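Local coordinates for protein PpBBE-like 1 D396N (Physcomitrella patens subsp. patens, PDB 6EO5) that oxidises cellobiose as a flavin-dependent oxidase of the berberine bridge enzyme family, carrying a bound FAD that is probably attached to the protein through two covalent links, at residues V234-K237 and N238-F242; W310-P313 and S314-P318; A440-G443 and S444-T448. All coordinates share one frame; numbering follows the deposited sequence.

Contact 1 (V234-K237 and N238-F242); sequences VLFK and NFKSF
The first turns of the α-helix 235-246 form as V234, at its N-cap position, and the three residues after it offer their carbonyls to the amides of N238 to S241. N238 N bonds to V234 O at 2.9 Å, F239 N and K240 N repeat the i to i+4 step on L235 O and F236 O, and S241 N closes on K237 O at 3.0 Å. Of the side chains, N238 meets V234 most closely: its ND2 comes to 3.4 Å from V234 CG2, the two groups set obliquely to one another. The amide has its polar partners in the surrounding fold, OD1 accepting from A290 N and ND2 bonded to S265 OG. S241 OG is likewise hydrogen-bonded outside the helix, to F285 O. The helix lies on the seven-stranded antiparallel sheet, whose strand 253-259 touches L235, N238 and F239, and F236 packs on helix 345-355. F236 and K240 run side by side, pointing the same way. K240 CG is anti to the backbone N (chi1 -172°), and with chi2 also extended this lays CD beside the F236 ring, 3.6 Å from F236 CE1 and oblique to the ring. Beyond that hydrocarbon contact the chain bends at chi4, which turns NZ on its way to a salt bridge with D345 at the start of helix 345-355.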
loop_
_atom_site.group_PDB
_atom_site.type_symbol
_atom_site.label_atom_id
_atom_site.label_comp_id
_atom_site.label_asym_id
_atom_site.label_seq_id
_atom_site.Cartn_x
_atom_site.Cartn_y
_atom_site.Cartn_z
ATOM N N VAL A 234 -19.244 23.120 3.811
ATOM C CA VAL A 234 -18.071 23.615 3.102
ATOM C C VAL A 234 -17.337 22.502 2.357
ATOM O O VAL A 234 -16.204 22.713 1.902
ATOM C CB VAL A 234 -17.117 24.362 4.056
ATOM C CG1 VAL A 234 -17.854 25.490 4.760
ATOM C CG2 VAL A 234 -16.483 23.419 5.081
ATOM N N LEU A 235 -17.956 21.325 2.214
ATOM C CA LEU A 235 -17.281 20.193 1.579
ATOM C C LEU A 235 -17.026 20.443 0.092
ATOM O O LEU A 235 -15.936 20.158 -0.417
ATOM C CB LEU A 235 -18.101 18.914 1.766
ATOM C CG LEU A 235 -18.185 18.376 3.187
ATOM C CD1 LEU A 235 -19.169 17.221 3.256
ATOM C CD2 LEU A 235 -16.799 17.955 3.673
ATOM N N PHE A 236 -18.026 20.946 -0.628
ATOM C CA PHE A 236 -17.826 21.239 -2.041
ATOM C C PHE A 236 -16.726 22.272 -2.221
ATOM O O PHE A 236 -15.811 22.097 -3.039
ATOM C CB PHE A 236 -19.122 21.738 -2.675
ATOM C CG PHE A 236 -18.974 22.084 -4.124
ATOM C CD1 PHE A 236 -18.550 23.350 -4.514
ATOM C CD2 PHE A 236 -19.226 21.137 -5.101
ATOM C CE1 PHE A 236 -18.384 23.659 -5.846
ATOM C CE2 PHE A 236 -19.065 21.446 -6.444
ATOM C CZ PHE A 236 -18.647 22.706 -6.814
ATOM N N LYS A 237 -16.814 23.370 -1.463
ATOM C CA LYS A 237 -15.845 24.447 -1.592
ATOM C C LYS A 237 -14.437 23.949 -1.296
ATOM O O LYS A 237 -13.495 24.236 -2.047
ATOM C CB LYS A 237 -16.244 25.595 -0.661
ATOM C CG LYS A 237 -15.568 26.928 -0.951
ATOM C CD LYS A 237 -15.994 27.992 0.053
ATOM C CE LYS A 237 -15.172 29.263 -0.117
ATOM N NZ LYS A 237 -15.402 29.888 -1.449
ATOM N N ASN A 238 -14.272 23.183 -0.208
ATOM C CA ASN A 238 -12.935 22.715 0.148
ATOM C C ASN A 238 -12.396 21.743 -0.895
ATOM O O ASN A 238 -11.234 21.852 -1.304
ATOM C CB ASN A 238 -12.928 22.068 1.534
ATOM C CG ASN A 238 -13.310 23.032 2.639
ATOM O OD1 ASN A 238 -13.458 24.224 2.406
ATOM N ND2 ASN A 238 -13.465 22.516 3.852
ATOM N N PHE A 239 -13.220 20.794 -1.353
ATOM C CA PHE A 239 -12.724 19.828 -2.327
ATOM C C PHE A 239 -12.374 20.503 -3.648
ATOM O O PHE A 239 -11.332 20.200 -4.243
ATOM C CB PHE A 239 -13.729 18.693 -2.569
ATOM C CG PHE A 239 -13.144 17.590 -3.393
ATOM C CD1 PHE A 239 -12.292 16.662 -2.811
ATOM C CD2 PHE A 239 -13.350 17.535 -4.760
ATOM C CE1 PHE A 239 -11.694 15.674 -3.559
ATOM C CE2 PHE A 239 -12.754 16.537 -5.527
ATOM C CZ PHE A 239 -11.922 15.605 -4.917
ATOM N N LYS A 240 -13.229 21.418 -4.126
ATOM C CA LYS A 240 -12.921 22.135 -5.361
ATOM C C LYS A 240 -11.610 22.901 -5.241
ATOM O O LYS A 240 -10.790 22.897 -6.168
ATOM C CB LYS A 240 -14.061 23.084 -5.722
ATOM C CG LYS A 240 -13.931 23.728 -7.089
ATOM C CD LYS A 240 -15.242 24.412 -7.466
ATOM C CE LYS A 240 -15.101 25.271 -8.714
ATOM N NZ LYS A 240 -14.223 24.561 -9.673
ATOM N N SER A 241 -11.384 23.546 -4.096
ATOM C CA SER A 241 -10.140 24.279 -3.901
ATOM C C SER A 241 -8.940 23.344 -3.869
ATOM O O SER A 241 -7.864 23.693 -4.369
ATOM C CB SER A 241 -10.207 25.095 -2.622
ATOM O OG SER A 241 -8.986 25.774 -2.458
ATOM N N PHE A 242 -9.106 22.156 -3.278
ATOM C CA PHE A 242 -8.051 21.144 -3.312
ATOM C C PHE A 242 -7.694 20.764 -4.747
ATOM O O PHE A 242 -6.511 20.719 -5.109
ATOM C CB PHE A 242 -8.489 19.919 -2.503
ATOM C CG PHE A 242 -7.677 18.676 -2.769
ATOM C CD1 PHE A 242 -6.335 18.601 -2.387
ATOM C CD2 PHE A 242 -8.268 17.565 -3.374
ATOM C CE1 PHE A 242 -5.586 17.449 -2.620
ATOM C CE2 PHE A 242 -7.536 16.404 -3.615
ATOM C CZ PHE A 242 -6.183 16.349 -3.234
#

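Contact 2 (W310-P313 and S314-P318); sequences WNYP and SNTNP
T316 grips the carbonyl oxygen of P313 twice, once through its backbone and once through its own side chain. Both T316 N and T316 OG1 donate to P313 O, each at 2.8 Å, but they approach differently. The hydroxyl lies in the carbonyl plane, on a lone pair; the amide sits above that plane, 46° out of it. T316 OG1 stands beside the backbone N and anti to the carbonyl carbon (chi1 -66°), and this torsion holds the hydroxyl on the side of its own amide N, within reach of the same P313 oxygen. The backbone bond closes a type I beta turn from P313 to T316, in the loop between helix 302-308 and strand 331-338. T316 OG1 also lies 3.4 Å from P313 CD and 3.5 Å from Y312 CB, so the hydroxyl is packed against carbon as well as bonded. In the second position of the turn, S314 OG is hydrogen-bonded to E298 OE2, and S314 O accepts from Q304 NE2, tying the bend to strand 294-300 and helix 302-308. L307 of that helix touches both Y312 and T316, while Y312 also meets Q320 farther along the loop.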
loop_
_atom_site.group_PDB
_atom_site.type_symbol
_atom_site.label_atom_id
_atom_site.label_comp_id
_atom_site.label_asym_id
_atom_site.label_seq_id
_atom_site.Cartn_x
_atom_site.Cartn_y
_atom_site.Cartn_z
ATOM N N TRP A 310 1.224 9.811 11.964
ATOM C CA TRP A 310 0.404 8.773 12.570
ATOM C C TRP A 310 -0.173 9.211 13.915
ATOM O O TRP A 310 -0.458 8.372 14.772
ATOM C CB TRP A 310 1.191 7.476 12.700
ATOM C CG TRP A 310 0.284 6.307 12.762
ATOM C CD1 TRP A 310 0.142 5.431 13.802
ATOM C CD2 TRP A 310 -0.644 5.894 11.756
ATOM N NE1 TRP A 310 -0.808 4.495 13.500
ATOM C CE2 TRP A 310 -1.313 4.754 12.253
ATOM C CE3 TRP A 310 -0.971 6.371 10.481
ATOM C CZ2 TRP A 310 -2.294 4.069 11.512
ATOM C CZ3 TRP A 310 -1.944 5.699 9.747
ATOM C CH2 TRP A 310 -2.597 4.553 10.269
ATOM N N ASN A 311 -0.357 10.525 14.098
ATOM C CA ASN A 311 -1.027 11.118 15.254
ATOM C C ASN A 311 -0.236 10.975 16.555
ATOM O O ASN A 311 -0.818 10.987 17.645
ATOM C CB ASN A 311 -2.432 10.543 15.428
ATOM C CG ASN A 311 -3.335 10.897 14.281
ATOM O OD1 ASN A 311 -3.518 12.065 13.977
ATOM N ND2 ASN A 311 -3.887 9.886 13.615
ATOM N N TYR A 312 1.053 10.842 16.466
ATOM C CA TYR A 312 1.771 10.960 17.724
ATOM C C TYR A 312 2.275 12.387 17.883
ATOM O O TYR A 312 2.661 13.016 16.891
ATOM C CB TYR A 312 2.963 10.007 17.783
ATOM C CG TYR A 312 2.619 8.546 18.001
ATOM C CD1 TYR A 312 2.314 8.064 19.269
ATOM C CD2 TYR A 312 2.628 7.638 16.943
ATOM C CE1 TYR A 312 2.013 6.719 19.473
ATOM C CE2 TYR A 312 2.326 6.294 17.140
ATOM C CZ TYR A 312 2.022 5.840 18.407
ATOM O OH TYR A 312 1.735 4.507 18.610
ATOM N N PRO A 313 2.261 12.905 19.113
ATOM C CA PRO A 313 2.879 14.208 19.374
ATOM C C PRO A 313 4.332 14.211 18.926
ATOM O O PRO A 313 5.046 13.218 19.093
ATOM C CB PRO A 313 2.757 14.350 20.892
ATOM C CG PRO A 313 1.580 13.502 21.246
ATOM C CD PRO A 313 1.653 12.331 20.326
ATOM N N SER A 314 4.774 15.335 18.347
ATOM C CA SER A 314 6.121 15.378 17.780
ATOM C C SER A 314 7.212 15.233 18.833
ATOM O O SER A 314 8.377 15.020 18.471
ATOM C CB SER A 314 6.344 16.661 16.978
ATOM O OG SER A 314 6.428 17.807 17.789
ATOM N N ASN A 315 6.869 15.317 20.115
ATOM C CA ASN A 315 7.820 15.032 21.178
ATOM C C ASN A 315 7.843 13.560 21.570
ATOM O O ASN A 315 8.543 13.203 22.523
ATOM C CB ASN A 315 7.525 15.895 22.412
ATOM C CG ASN A 315 6.219 15.535 23.085
ATOM O OD1 ASN A 315 5.330 14.965 22.472
ATOM N ND2 ASN A 315 6.099 15.867 24.361
ATOM N N THR A 316 7.102 12.700 20.868
ATOM C CA THR A 316 7.126 11.278 21.182
ATOM C C THR A 316 8.532 10.708 20.986
ATOM O O THR A 316 9.280 11.134 20.099
ATOM C CB THR A 316 6.113 10.532 20.315
ATOM O OG1 THR A 316 4.783 10.954 20.665
ATOM C CG2 THR A 316 6.237 9.024 20.511
ATOM N N ASN A 317 8.907 9.766 21.849
ATOM C CA ASN A 317 10.172 9.051 21.709
ATOM C C ASN A 317 10.217 8.320 20.371
ATOM O O ASN A 317 9.315 7.514 20.087
ATOM C CB ASN A 317 10.336 8.054 22.852
ATOM C CG ASN A 317 11.639 7.267 22.771
ATOM O OD1 ASN A 317 12.561 7.621 22.034
ATOM N ND2 ASN A 317 11.718 6.194 23.542
ATOM N N PRO A 318 11.229 8.557 19.530
ATOM C CA PRO A 318 11.257 7.877 18.227
ATOM C C PRO A 318 11.183 6.362 18.317
ATOM O O PRO A 318 10.705 5.725 17.368
ATOM C CB PRO A 318 12.588 8.345 17.621
ATOM C CG PRO A 318 12.816 9.662 18.205
ATOM C CD PRO A 318 12.250 9.614 19.611
#

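Contact 3 (A440-G443 and S444-T448); sequences AYYG and SSLST
Y442 and L446 meet through their first side-chain carbons, CB to CB at 3.9 Å, where helix 438-442 ends and the chain turns into helix 446-456. This helix-to-helix corner lies in the berberine-like C-terminal region of the enzyme. L446 CG stands anti to the backbone N (chi1 174°), with L446 CD1 then 4.2 Å from Y442 CB. L446 CB rests 3.5 Å from G443 O, so the leucine packs against both the end of the first helix and the linker. Y441 CB sits over the centre of one face of the Y442 ring, 3.9 Å above its plane. Two backbone bonds, each spanning three residues, hold the corner: S445 N donates to Y442 O at 3.0 Å, and L446 N to G443 O at 3.1 Å. The second donor stands well above the carbonyl plane of G443, 53° out of it. G443 is the first residue to leave helical geometry, and its positive phi (47°) turns the chain out of the helix and into the short 3-10 segment before L446. Farther out, the Y442 side chain touches A200 of helix 191-200 and I468. F195, on the same helix 191-200, packs against S445 and T448. A water molecule bridges the corner to the first turn of the second helix, donating to G443 O at 2.8 Å and accepting from S447 N at 3.0 Å.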
loop_
_atom_site.group_PDB
_atom_site.type_symbol
_atom_site.label_atom_id
_atom_site.label_comp_id
_atom_site.label_asym_id
_atom_site.label_seq_id
_atom_site.Cartn_x
_atom_site.Cartn_y
_atom_site.Cartn_z
ATOM N N ALA A 440 -8.346 -3.069 -14.777
ATOM C CA ALA A 440 -8.361 -1.789 -14.083
ATOM C C ALA A 440 -7.052 -1.540 -13.338
ATOM O O ALA A 440 -6.655 -0.381 -13.152
ATOM C CB ALA A 440 -9.542 -1.725 -13.125
ATOM N N TYR A 441 -6.371 -2.605 -12.912
ATOM C CA TYR A 441 -5.111 -2.442 -12.199
ATOM C C TYR A 441 -3.911 -2.458 -13.133
ATOM O O TYR A 441 -2.940 -1.734 -12.903
ATOM C CB TYR A 441 -4.939 -3.539 -11.148
ATOM C CG TYR A 441 -5.913 -3.462 -9.995
ATOM C CD1 TYR A 441 -5.977 -2.331 -9.186
ATOM C CD2 TYR A 441 -6.761 -4.526 -9.707
ATOM C CE1 TYR A 441 -6.865 -2.269 -8.123
ATOM C CE2 TYR A 441 -7.644 -4.470 -8.651
ATOM C CZ TYR A 441 -7.691 -3.342 -7.858
ATOM O OH TYR A 441 -8.572 -3.288 -6.799
ATOM N N TYR A 442 -3.964 -3.246 -14.200
ATOM C CA TYR A 442 -2.775 -3.544 -14.973
ATOM C C TYR A 442 -2.845 -3.102 -16.431
ATOM O O TYR A 442 -1.787 -2.934 -17.046
ATOM C CB TYR A 442 -2.474 -5.051 -14.873
ATOM C CG TYR A 442 -2.208 -5.494 -13.438
ATOM C CD1 TYR A 442 -1.274 -4.821 -12.638
ATOM C CD2 TYR A 442 -2.895 -6.557 -12.873
ATOM C CE1 TYR A 442 -1.024 -5.215 -11.313
ATOM C CE2 TYR A 442 -2.657 -6.955 -11.555
ATOM C CZ TYR A 442 -1.727 -6.278 -10.781
ATOM O OH TYR A 442 -1.496 -6.670 -9.481
ATOM N N GLY A 443 -4.043 -2.907 -16.994
ATOM C CA GLY A 443 -4.189 -2.275 -18.305
ATOM C C GLY A 443 -3.260 -2.804 -19.394
ATOM O O GLY A 443 -3.211 -4.011 -19.666
ATOM N N SER A 444 -2.505 -1.886 -20.024
ATOM C CA SER A 444 -1.660 -2.225 -21.179
ATOM C C SER A 444 -0.537 -3.193 -20.845
ATOM O O SER A 444 0.073 -3.743 -21.765
ATOM C CB SER A 444 -0.999 -0.984 -21.794
ATOM O OG SER A 444 -1.931 -0.003 -22.213
ATOM N N SER A 445 -0.210 -3.379 -19.570
ATOM C CA SER A 445 0.878 -4.257 -19.177
ATOM C C SER A 445 0.408 -5.651 -18.797
ATOM O O SER A 445 1.241 -6.499 -18.472
ATOM C CB SER A 445 1.661 -3.638 -18.003
ATOM O OG SER A 445 2.422 -2.510 -18.419
ATOM N N LEU A 446 -0.900 -5.918 -18.837
ATOM C CA LEU A 446 -1.406 -7.177 -18.286
ATOM C C LEU A 446 -1.004 -8.376 -19.143
ATOM O O LEU A 446 -0.650 -9.432 -18.601
ATOM C CB LEU A 446 -2.921 -7.100 -18.109
ATOM C CG LEU A 446 -3.655 -8.369 -17.676
ATOM C CD1 LEU A 446 -3.111 -8.917 -16.360
ATOM C CD2 LEU A 446 -5.143 -8.085 -17.579
ATOM N N SER A 447 -1.026 -8.230 -20.476
ATOM C CA SER A 447 -0.512 -9.282 -21.358
ATOM C C SER A 447 0.912 -9.673 -20.977
ATOM O O SER A 447 1.225 -10.859 -20.816
ATOM C CB SER A 447 -0.542 -8.828 -22.822
ATOM O OG SER A 447 -1.738 -8.150 -23.154
ATOM N N THR A 448 1.792 -8.680 -20.845
ATOM C CA THR A 448 3.156 -8.950 -20.404
ATOM C C THR A 448 3.162 -9.660 -19.058
ATOM O O THR A 448 3.907 -10.627 -18.862
ATOM C CB THR A 448 3.955 -7.645 -20.344
ATOM O OG1 THR A 448 3.978 -7.052 -21.649
ATOM C CG2 THR A 448 5.366 -7.896 -19.891
HETATM O O HOH W 1 -2.560 -5.931 -21.633
#

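In the fold
The three contacts follow one another along a single chain without overlapping, and none touches another. Contact 1 lies on helix 235-246, contact 2 in the loop between helix 302-308 and strand 331-338, and contact 3 at the junction of helices 438-442 and 446-456. Between centres, contacts 1 and 2 are about 30 Å apart and contacts 1 and 3 about 34 Å. Contacts 2 and 3, with centres about 40 Å apart, fall on opposite sides of the chain's centre. Contacts 1 and 2 belong to the region around the seven-stranded sheet, of which 331-338 is an edge strand, whereas contact 3 lies in the berberine-like C-terminal region, with the Y442 side chain about 9 Å from the FAD.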